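Local coordinates for ApaG protein (Pseudomonas aeruginosa, PDB 3NRF) that is of unknown function, a small, mainly beta-stranded protein of the DUF4354 family, at residues Lys24-Lys32 / Ile85-Ala96; Phe31-Glu42 / Thr73-Ala84. All blocks are in the same frame, centred on the assembly; numbering follows the deposited sequence. Where two conformers were deposited one is given.

Contact 1: Lys24-Lys32 / Ile85-Ala96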
loop_
_atom_site.group_PDB
_atom_site.type_symbol
_atom_site.label_atom_id
_atom_site.label_comp_id
_atom_site.label_asym_id
_atom_site.label_seq_id
_atom_site.Cartn_x
_atom_site.Cartn_y
_atom_site.Cartn_z
ATOM N N LYS B 24 2.442 -4.571 25.811
ATOM C CA LYS B 24 2.820 -5.400 24.697
ATOM C C LYS B 24 2.245 -4.868 23.402
ATOM O O LYS B 24 1.011 -4.709 23.299
ATOM C CB LYS B 24 2.280 -6.805 24.973
ATOM C CG LYS B 24 2.590 -7.848 23.931
ATOM C CD LYS B 24 2.027 -9.217 24.382
ATOM C CE LYS B 24 2.246 -10.310 23.324
ATOM N NZ LYS B 24 3.702 -10.539 23.039
ATOM N N HIS B 25 3.135 -4.625 22.445
ATOM C CA HIS B 25 2.750 -4.038 21.175
ATOM C C HIS B 25 3.355 -4.878 20.061
ATOM O O HIS B 25 4.527 -5.279 20.142
ATOM C CB HIS B 25 3.320 -2.618 21.052
ATOM C CG HIS B 25 3.096 -1.778 22.259
ATOM N ND1 HIS B 25 1.838 -1.468 22.723
ATOM C CD2 HIS B 25 3.962 -1.195 23.122
ATOM C CE1 HIS B 25 1.933 -0.772 23.847
ATOM N NE2 HIS B 25 3.218 -0.549 24.083
ATOM N N PHE B 26 2.594 -5.124 18.989
ATOM C CA PHE B 26 3.189 -5.762 17.829
ATOM C C PHE B 26 2.485 -5.367 16.535
ATOM O O PHE B 26 1.353 -4.941 16.544
ATOM C CB PHE B 26 3.351 -7.276 18.000
ATOM C CG PHE B 26 2.101 -8.050 18.159
ATOM C CD1 PHE B 26 1.420 -8.552 17.067
ATOM C CD2 PHE B 26 1.659 -8.438 19.441
ATOM C CE1 PHE B 26 0.274 -9.334 17.239
ATOM C CE2 PHE B 26 0.533 -9.227 19.601
ATOM C CZ PHE B 26 -0.179 -9.666 18.495
ATOM N N ARG B 27 3.251 -5.431 15.460
ATOM C CA ARG B 27 2.770 -5.165 14.106
ATOM C C ARG B 27 2.453 -6.492 13.455
ATOM O O ARG B 27 3.105 -7.522 13.786
ATOM C CB ARG B 27 3.816 -4.425 13.290
ATOM C CG ARG B 27 3.908 -2.958 13.569
ATOM C CD ARG B 27 4.468 -2.604 14.955
ATOM N NE ARG B 27 4.661 -1.157 15.068
ATOM C CZ ARG B 27 5.181 -0.546 16.132
ATOM N NH1 ARG B 27 5.569 -1.285 17.170
ATOM N NH2 ARG B 27 5.298 0.766 16.132
ATOM N N THR B 28 1.433 -6.510 12.596
ATOM C CA THR B 28 1.006 -7.737 11.937
ATOM C C THR B 28 1.031 -7.603 10.427
ATOM O O THR B 28 0.802 -6.517 9.894
ATOM C CB THR B 28 -0.406 -8.164 12.345
ATOM O OG1 THR B 28 -1.331 -7.117 12.002
ATOM C CG2 THR B 28 -0.469 -8.450 13.861
ATOM N N GLN B 29 1.390 -8.694 9.754
ATOM C CA GLN B 29 1.354 -8.766 8.288
ATOM C C GLN B 29 0.596 -10.038 7.908
ATOM O O GLN B 29 1.015 -11.145 8.239
ATOM C CB GLN B 29 2.759 -8.816 7.675
ATOM C CG GLN B 29 2.743 -9.007 6.154
ATOM C CD GLN B 29 2.130 -7.835 5.420
ATOM O OE1 GLN B 29 2.639 -6.714 5.474
ATOM N NE2 GLN B 29 1.016 -8.110 4.721
ATOM N N ALA B 30 -0.515 -9.890 7.178
ATOM C CA ALA B 30 -1.299 -11.009 6.740
ATOM C C ALA B 30 -0.872 -11.455 5.369
ATOM O O ALA B 30 -0.369 -10.655 4.599
ATOM C CB ALA B 30 -2.810 -10.645 6.708
ATOM N N PHE B 31 -1.064 -12.746 5.118
ATOM C CA PHE B 31 -0.866 -13.342 3.837
ATOM C C PHE B 31 -2.001 -14.308 3.543
ATOM O O PHE B 31 -2.518 -14.979 4.456
ATOM C CB PHE B 31 0.404 -14.204 3.789
ATOM C CG PHE B 31 1.697 -13.438 3.942
ATOM C CD1 PHE B 31 2.140 -13.062 5.210
ATOM C CD2 PHE B 31 2.475 -13.160 2.868
ATOM C CE1 PHE B 31 3.340 -12.409 5.362
ATOM C CE2 PHE B 31 3.685 -12.467 3.028
ATOM C CZ PHE B 31 4.095 -12.112 4.266
ATOM N N LYS B 32 -2.351 -14.429 2.264
ATOM C CA LYS B 32 -3.163 -15.573 1.839
ATOM C C LYS B 32 -2.153 -16.607 1.342
ATOM O O LYS B 32 -1.252 -16.246 0.566
ATOM C CB LYS B 32 -4.096 -15.169 0.719
ATOM C CG LYS B 32 -4.987 -16.303 0.206
ATOM C CD LYS B 32 -6.148 -16.571 1.085
ATOM C CE LYS B 32 -7.223 -15.454 0.955
ATOM N NZ LYS B 32 -8.260 -15.654 2.011
ATOM N N ILE B 85 -1.363 -14.917 9.645
ATOM C CA ILE B 85 -0.918 -13.592 10.066
ATOM C C ILE B 85 0.329 -13.708 10.937
ATOM O O ILE B 85 0.299 -14.437 11.944
ATOM C CB ILE B 85 -2.022 -12.810 10.856
ATOM C CG1 ILE B 85 -3.272 -12.637 10.021
ATOM C CG2 ILE B 85 -1.523 -11.464 11.247
ATOM C CD1 ILE B 85 -4.402 -11.885 10.777
ATOM N N PHE B 86 1.385 -13.014 10.551
ATOM C CA PHE B 86 2.660 -13.008 11.228
ATOM C C PHE B 86 2.891 -11.705 11.938
ATOM O O PHE B 86 2.302 -10.672 11.583
ATOM C CB PHE B 86 3.820 -13.333 10.264
ATOM C CG PHE B 86 3.653 -14.650 9.530
ATOM C CD1 PHE B 86 2.924 -14.701 8.350
ATOM C CD2 PHE B 86 4.178 -15.854 10.039
ATOM C CE1 PHE B 86 2.737 -15.881 7.670
ATOM C CE2 PHE B 86 3.979 -17.047 9.345
ATOM C CZ PHE B 86 3.268 -17.048 8.155
ATOM N N ALA B 87 3.813 -11.715 12.889
ATOM C CA ALA B 87 4.043 -10.545 13.756
ATOM C C ALA B 87 5.497 -10.263 14.087
ATOM O O ALA B 87 6.368 -11.137 14.041
ATOM C CB ALA B 87 3.284 -10.762 15.103
ATOM N N SER B 88 5.743 -9.008 14.390
ATOM C CA SER B 88 7.011 -8.510 14.927
ATOM C C SER B 88 6.704 -7.378 15.884
ATOM O O SER B 88 5.659 -6.741 15.756
ATOM C CB SER B 88 7.968 -8.022 13.854
ATOM O OG SER B 88 7.428 -6.981 13.056
ATOM N N GLU B 89 7.598 -7.102 16.834
ATOM C CA GLU B 89 7.326 -6.010 17.780
ATOM C C GLU B 89 7.435 -4.671 17.110
ATOM O O GLU B 89 6.668 -3.748 17.454
ATOM C CB GLU B 89 8.338 -6.007 18.922
ATOM C CG GLU B 89 8.267 -7.294 19.695
ATOM C CD GLU B 89 9.292 -8.337 19.239
ATOM O OE1 GLU B 89 9.623 -8.448 18.032
ATOM O OE2 GLU B 89 9.843 -9.042 20.141
ATOM N N ASP B 90 8.393 -4.560 16.200
ATOM C CA ASP B 90 8.647 -3.385 15.400
ATOM C C ASP B 90 8.043 -3.566 14.007
ATOM O O ASP B 90 7.126 -4.374 13.834
ATOM C CB ASP B 90 10.146 -3.015 15.381
ATOM C CG ASP B 90 11.045 -4.147 14.872
ATOM O OD1 ASP B 90 10.484 -5.176 14.408
ATOM O OD2 ASP B 90 12.284 -4.016 14.996
ATOM N N ASP B 91 8.554 -2.822 13.029
ATOM C CA ASP B 91 8.041 -2.892 11.687
ATOM C C ASP B 91 8.675 -4.011 10.853
ATOM O O ASP B 91 8.321 -4.157 9.689
ATOM C CB ASP B 91 8.250 -1.580 10.934
ATOM C CG ASP B 91 7.290 -0.502 11.346
ATOM O OD1 ASP B 91 6.456 -0.730 12.250
ATOM O OD2 ASP B 91 7.369 0.559 10.694
ATOM N N ALA B 92 9.531 -4.843 11.448
ATOM C CA ALA B 92 10.305 -5.807 10.609
ATOM C C ALA B 92 9.448 -6.783 9.831
ATOM O O ALA B 92 9.837 -7.170 8.694
ATOM C CB ALA B 92 11.335 -6.567 11.439
ATOM N N VAL B 93 8.288 -7.150 10.373
ATOM C CA VAL B 93 7.439 -8.087 9.664
ATOM C C VAL B 93 6.973 -7.558 8.325
ATOM O O VAL B 93 6.608 -8.332 7.441
ATOM C CB VAL B 93 6.285 -8.573 10.523
ATOM C CG1 VAL B 93 5.214 -7.438 10.711
ATOM C CG2 VAL B 93 5.663 -9.824 9.989
ATOM N N TYR B 94 6.964 -6.226 8.167
ATOM C CA TYR B 94 6.566 -5.645 6.890
ATOM C C TYR B 94 7.529 -5.931 5.795
ATOM O O TYR B 94 7.145 -5.831 4.583
ATOM C CB TYR B 94 6.337 -4.147 7.074
ATOM C CG TYR B 94 5.201 -3.912 8.036
ATOM C CD1 TYR B 94 4.073 -4.739 8.077
ATOM C CD2 TYR B 94 5.201 -2.824 8.897
ATOM C CE1 TYR B 94 3.077 -4.552 8.952
ATOM C CE2 TYR B 94 4.130 -2.590 9.762
ATOM C CZ TYR B 94 3.059 -3.467 9.797
ATOM O OH TYR B 94 2.024 -3.168 10.690
ATOM N N GLY B 95 8.754 -6.272 6.193
ATOM C CA GLY B 95 9.804 -6.710 5.283
ATOM C C GLY B 95 9.787 -8.218 5.005
ATOM O O GLY B 95 10.696 -8.695 4.319
ATOM N N ALA B 96 8.819 -8.952 5.569
ATOM C CA ALA B 96 8.670 -10.410 5.297
ATOM C C ALA B 96 8.309 -10.523 3.802
ATOM O O ALA B 96 7.351 -9.902 3.335
ATOM C CB ALA B 96 7.617 -11.022 6.132
#
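Arg27 to Ala30 run antiparallel to Ile85-Ser88, the segment axes approaching to 4.6 Å at 154°, with paired backbone bonds joining Arg27 to Ser88 and Gln29 to Phe86. Beyond Ser88 the chain turns into a 3-10 segment that folds back over the face carrying Arg27 and Gln29. There NH1 of Arg27 donates to Glu89 O at 2.7 Å, in the carbonyl plane, while NE lies 3.4 Å from Asp91 OD1, a salt bridge by charge alone, the oxygen lying well out of the guanidinium plane; Ser97 of the second subunit bonds both atoms. A bend at chi2 (69°) turns the guanidinium toward the loop; Arg27 CB and CG lie 3.4 Å from Tyr94 OH. The Tyr94 ring presents an edge to Thr28 O, 3.2 Å from CE1. Inside the turn Ser88 OG donates to Asp90 O and accepts from Val93 N, so the hydroxyl ties the loop to the strand end. Phe31 and Phe86 meet obliquely, CD1 to CD1 at 3.6 Å, and the other face brings Ile85 CG2 against Thr28 CB. Strand 7-21 flanks 24-32, Gly17 O accepting from Tyr94 OH, Gly14 O from Gln29 NE2, and Lys16 NZ donating to Gln29 OE1; strand 59-65 flanks 85-88.

Contact 2: Phe31-Glu42 / Thr73-Ala84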
loop_
_atom_site.group_PDB
_atom_site.type_symbol
_atom_site.label_atom_id
_atom_site.label_comp_id
_atom_site.label_asym_id
_atom_site.label_seq_id
_atom_site.Cartn_x
_atom_site.Cartn_y
_atom_site.Cartn_z
ATOM N N PHE B 31 -1.064 -12.746 5.118
ATOM C CA PHE B 31 -0.866 -13.342 3.837
ATOM C C PHE B 31 -2.001 -14.308 3.543
ATOM O O PHE B 31 -2.518 -14.979 4.456
ATOM C CB PHE B 31 0.404 -14.204 3.789
ATOM C CG PHE B 31 1.697 -13.438 3.942
ATOM C CD1 PHE B 31 2.140 -13.062 5.210
ATOM C CD2 PHE B 31 2.475 -13.160 2.868
ATOM C CE1 PHE B 31 3.340 -12.409 5.362
ATOM C CE2 PHE B 31 3.685 -12.467 3.028
ATOM C CZ PHE B 31 4.095 -12.112 4.266
ATOM N N LYS B 32 -2.351 -14.429 2.264
ATOM C CA LYS B 32 -3.163 -15.573 1.839
ATOM C C LYS B 32 -2.153 -16.607 1.342
ATOM O O LYS B 32 -1.252 -16.246 0.566
ATOM C CB LYS B 32 -4.096 -15.169 0.719
ATOM C CG LYS B 32 -4.987 -16.303 0.206
ATOM C CD LYS B 32 -6.148 -16.571 1.085
ATOM C CE LYS B 32 -7.223 -15.454 0.955
ATOM N NZ LYS B 32 -8.260 -15.654 2.011
ATOM N N VAL B 33 -2.268 -17.849 1.819
ATOM C CA VAL B 33 -1.342 -18.914 1.551
ATOM C C VAL B 33 -2.075 -20.120 0.953
ATOM O O VAL B 33 -3.144 -20.501 1.448
ATOM C CB VAL B 33 -0.639 -19.372 2.874
ATOM C CG1 VAL B 33 0.339 -20.495 2.614
ATOM C CG2 VAL B 33 0.056 -18.186 3.557
ATOM N N ARG B 34 -1.464 -20.757 -0.036
ATOM C CA ARG B 34 -1.982 -22.007 -0.611
ATOM C C ARG B 34 -0.874 -23.043 -0.528
ATOM O O ARG B 34 0.245 -22.786 -0.965
ATOM C CB ARG B 34 -2.407 -21.855 -2.072
ATOM C CG ARG B 34 -2.975 -23.176 -2.634
ATOM C CD ARG B 34 -3.502 -23.049 -4.048
ATOM N NE ARG B 34 -4.526 -22.012 -4.150
ATOM C CZ ARG B 34 -5.141 -21.692 -5.297
ATOM N NH1 ARG B 34 -4.790 -22.299 -6.417
ATOM N NH2 ARG B 34 -6.066 -20.740 -5.324
ATOM N N LEU B 35 -1.168 -24.206 0.034
ATOM C CA LEU B 35 -0.208 -25.287 0.087
ATOM C C LEU B 35 -0.649 -26.285 -0.964
ATOM O O LEU B 35 -1.826 -26.653 -0.969
ATOM C CB LEU B 35 -0.214 -25.964 1.450
ATOM C CG LEU B 35 -0.008 -25.015 2.621
ATOM C CD1 LEU B 35 -0.119 -25.836 3.893
ATOM C CD2 LEU B 35 1.359 -24.280 2.523
ATOM N N VAL B 36 0.288 -26.690 -1.836
ATOM C CA VAL B 36 0.030 -27.620 -2.927
ATOM C C VAL B 36 0.992 -28.812 -2.852
ATOM O O VAL B 36 2.206 -28.636 -2.974
ATOM C CB VAL B 36 0.198 -26.945 -4.331
ATOM C CG1 VAL B 36 -0.099 -27.953 -5.465
ATOM C CG2 VAL B 36 -0.703 -25.707 -4.457
ATOM N N ASN B 37 0.456 -30.025 -2.649
ATOM C CA ASN B 37 1.289 -31.234 -2.595
ATOM C C ASN B 37 1.533 -31.688 -4.004
ATOM O O ASN B 37 0.661 -32.320 -4.617
ATOM C CB ASN B 37 0.666 -32.362 -1.737
ATOM C CG ASN B 37 1.522 -33.659 -1.707
ATOM O OD1 ASN B 37 2.552 -33.757 -2.358
ATOM N ND2 ASN B 37 1.071 -34.653 -0.951
ATOM N N ALA B 38 2.720 -31.365 -4.526
ATOM C CA ALA B 38 3.105 -31.717 -5.899
ATOM C C ALA B 38 3.525 -33.183 -6.066
ATOM O O ALA B 38 3.520 -33.711 -7.181
ATOM C CB ALA B 38 4.239 -30.795 -6.363
ATOM N N ALA B 39 3.895 -33.828 -4.961
ATOM C CA ALA B 39 4.353 -35.226 -4.972
ATOM C C ALA B 39 3.264 -36.247 -5.275
ATOM O O ALA B 39 2.065 -35.934 -5.269
ATOM C CB ALA B 39 5.021 -35.566 -3.626
ATOM N N LYS B 40 3.701 -37.476 -5.539
ATOM C CA LYS B 40 2.795 -38.581 -5.823
ATOM C C LYS B 40 2.400 -39.351 -4.564
ATOM O O LYS B 40 1.660 -40.329 -4.650
ATOM C CB LYS B 40 3.395 -39.535 -6.871
ATOM C CG LYS B 40 3.367 -39.023 -8.320
ATOM C CD LYS B 40 1.931 -38.717 -8.783
ATOM C CE LYS B 40 1.809 -38.551 -10.309
ATOM N NZ LYS B 40 2.047 -39.824 -11.067
ATOM N N SER B 41 2.887 -38.921 -3.405
ATOM C CA SER B 41 2.503 -39.551 -2.138
ATOM C C SER B 41 1.996 -38.532 -1.119
ATOM O O SER B 41 2.254 -37.345 -1.229
ATOM C CB SER B 41 3.680 -40.309 -1.541
ATOM O OG SER B 41 4.742 -39.431 -1.277
ATOM N N GLU B 42 1.279 -39.026 -0.117
ATOM C CA GLU B 42 0.760 -38.187 0.961
ATOM C C GLU B 42 1.936 -37.716 1.825
ATOM O O GLU B 42 2.882 -38.471 2.049
ATOM C CB GLU B 42 -0.249 -38.988 1.771
ATOM C CG GLU B 42 -0.949 -38.232 2.836
ATOM C CD GLU B 42 -2.084 -39.018 3.444
ATOM O OE1 GLU B 42 -2.282 -40.227 3.106
ATOM O OE2 GLU B 42 -2.820 -38.423 4.251
ATOM N N THR B 73 -2.007 -33.714 7.183
ATOM C CA THR B 73 -1.348 -34.224 5.987
ATOM C C THR B 73 -1.960 -33.601 4.726
ATOM O O THR B 73 -3.052 -33.033 4.783
ATOM C CB THR B 73 -1.470 -35.753 5.848
ATOM O OG1 THR B 73 -2.799 -36.099 5.414
ATOM C CG2 THR B 73 -1.148 -36.464 7.199
ATOM N N LEU B 74 -1.256 -33.725 3.609
ATOM C CA LEU B 74 -1.741 -33.253 2.308
ATOM C C LEU B 74 -1.710 -34.469 1.367
ATOM O O LEU B 74 -0.662 -35.097 1.212
ATOM C CB LEU B 74 -0.877 -32.089 1.802
ATOM C CG LEU B 74 -1.638 -30.891 1.212
ATOM C CD1 LEU B 74 -2.595 -30.289 2.265
ATOM C CD2 LEU B 74 -0.683 -29.796 0.728
ATOM N N LYS B 75 -2.853 -34.837 0.784
ATOM C CA LYS B 75 -2.897 -35.950 -0.166
ATOM C C LYS B 75 -2.165 -35.542 -1.445
ATOM O O LYS B 75 -2.060 -34.357 -1.740
ATOM C CB LYS B 75 -4.347 -36.379 -0.482
ATOM C CG LYS B 75 -5.073 -37.019 0.678
ATOM C CD LYS B 75 -4.580 -38.417 0.960
ATOM C CE LYS B 75 -5.380 -39.064 2.085
ATOM N NZ LYS B 75 -4.973 -40.478 2.267
ATOM N N PRO B 76 -1.638 -36.529 -2.193
ATOM C CA PRO B 76 -0.919 -36.248 -3.432
ATOM C C PRO B 76 -1.802 -35.461 -4.388
ATOM O O PRO B 76 -2.957 -35.790 -4.533
ATOM C CB PRO B 76 -0.596 -37.641 -3.985
ATOM C CG PRO B 76 -1.472 -38.589 -3.271
ATOM C CD PRO B 76 -1.829 -37.977 -1.970
ATOM N N GLY B 77 -1.262 -34.399 -4.986
ATOM C CA GLY B 77 -2.030 -33.552 -5.922
ATOM C C GLY B 77 -3.022 -32.571 -5.283
ATOM O O GLY B 77 -3.626 -31.743 -5.972
ATOM N N ALA B 78 -3.191 -32.629 -3.974
ATOM C CA ALA B 78 -4.172 -31.783 -3.316
ATOM C C ALA B 78 -3.624 -30.463 -2.827
ATOM O O ALA B 78 -2.407 -30.319 -2.531
ATOM C CB ALA B 78 -4.824 -32.525 -2.132
ATOM N N SER B 79 -4.550 -29.507 -2.665
ATOM C CA SER B 79 -4.265 -28.148 -2.214
ATOM C C SER B 79 -5.213 -27.719 -1.097
ATOM O O SER B 79 -6.383 -28.158 -1.082
ATOM C CB SER B 79 -4.479 -27.166 -3.378
ATOM O OG SER B 79 -3.754 -27.537 -4.542
ATOM N N VAL B 80 -4.722 -26.875 -0.194
ATOM C CA VAL B 80 -5.495 -26.247 0.832
ATOM C C VAL B 80 -5.063 -24.773 0.812
ATOM O O VAL B 80 -3.953 -24.427 0.379
ATOM C CB VAL B 80 -5.337 -26.909 2.231
ATOM C CG1 VAL B 80 -5.835 -28.378 2.209
ATOM C CG2 VAL B 80 -3.884 -26.839 2.720
ATOM N N GLU B 81 -5.904 -23.900 1.322
ATOM C CA GLU B 81 -5.623 -22.484 1.299
ATOM C C GLU B 81 -6.337 -21.762 2.412
ATOM O O GLU B 81 -7.383 -22.202 2.906
ATOM C CB GLU B 81 -5.991 -21.911 -0.070
ATOM C CG GLU B 81 -6.032 -20.406 -0.186
ATOM C CD GLU B 81 -6.523 -19.921 -1.544
ATOM O OE1 GLU B 81 -5.788 -20.058 -2.565
ATOM O OE2 GLU B 81 -7.650 -19.356 -1.569
ATOM N N GLY B 82 -5.735 -20.669 2.866
ATOM C CA GLY B 82 -6.302 -19.827 3.916
ATOM C C GLY B 82 -5.398 -18.652 4.236
ATOM O O GLY B 82 -4.370 -18.456 3.608
ATOM N N ASP B 83 -5.780 -17.870 5.221
ATOM C CA ASP B 83 -4.977 -16.736 5.690
ATOM C C ASP B 83 -4.093 -17.083 6.865
ATOM O O ASP B 83 -4.414 -17.961 7.668
ATOM C CB ASP B 83 -5.886 -15.596 6.077
ATOM C CG ASP B 83 -6.721 -15.141 4.886
ATOM O OD1 ASP B 83 -6.118 -14.714 3.884
ATOM O OD2 ASP B 83 -7.959 -15.252 4.935
ATOM N N ALA B 84 -2.954 -16.408 6.925
ATOM C CA ALA B 84 -1.973 -16.597 7.989
ATOM C C ALA B 84 -1.459 -15.221 8.360
ATOM O O ALA B 84 -1.189 -14.388 7.455
ATOM C CB ALA B 84 -0.826 -17.479 7.502
#
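Val33 and Leu35 pack on the buried face of an antiparallel pair in which Phe31, Val33 and Leu35 each exchange two backbone hydrogen bonds with Ala84, Gly82 and Val80. Val33 CG2 lies 4.1 Å from Ala84 CB, and Leu35 CB touches both Val80 CG2 and Leu74 CD2. The tight packing continues to the buried Asn37. With CG anti to the backbone N (chi1 178°), its amide reaches across to the 73-78 segment: ND2 donates to Leu74 O at 2.8 Å, from above the carbonyl plane, and also to Ser41 O at 3.0 Å. These two bonds fix the amide's rotation and tie the 38-41 loop to Leu74, just before the type II turn Lys75-Ala78, whose Gly77 N donates to Asn37 O.

The opposite face is more open to solvent and carries charges. In the conformer given, one of two modelled for Glu81, Arg34 grips it side-on in a salt bridge, NE and NH2 both donating to OE1, at 2.8 Å from NE; the guanidinium and carboxylate planes are 28° apart. Lys32, bent at chi2 and chi3, forms a salt bridge with Asp83, NZ 3.0 Å from both OD1 and OD2, its hydrogen bonds weak. On the exposed outer side of the loop the Glu42 carboxylate is shared: OE2 accepts from Thr73 OG1 at 2.6 Å by its anti lone pair, and Lys75 NZ forms a salt bridge with OE1, approaching from above the carboxylate plane.

Strand 7-21 borders 31-37, where Val9 touches Val33 and Leu35, while Leu62 and Val65 contact Ala84 from strand 59-65. The short pairing of 73-74 with 43-44 flanks the loop end.

In the fold
Both contacts join strands 24-37 and 79-88, neighbours in the antiparallel sheet, and they meet at Phe31 and Lys32, with contact 2 nested inside the loop closed by contact 1. They lie on opposite sides of the chain's centre, their own centres about 24 Å apart, and both are partly buried. Contact 1 has one exposed residue among those touching, and its polar groups work within a fold-back turn and at an interface with the second subunit. Contact 2 has eight exposed residues and no other chain of the assembly against it; its charges pair across the strands, while an amide secures the loops at the far end.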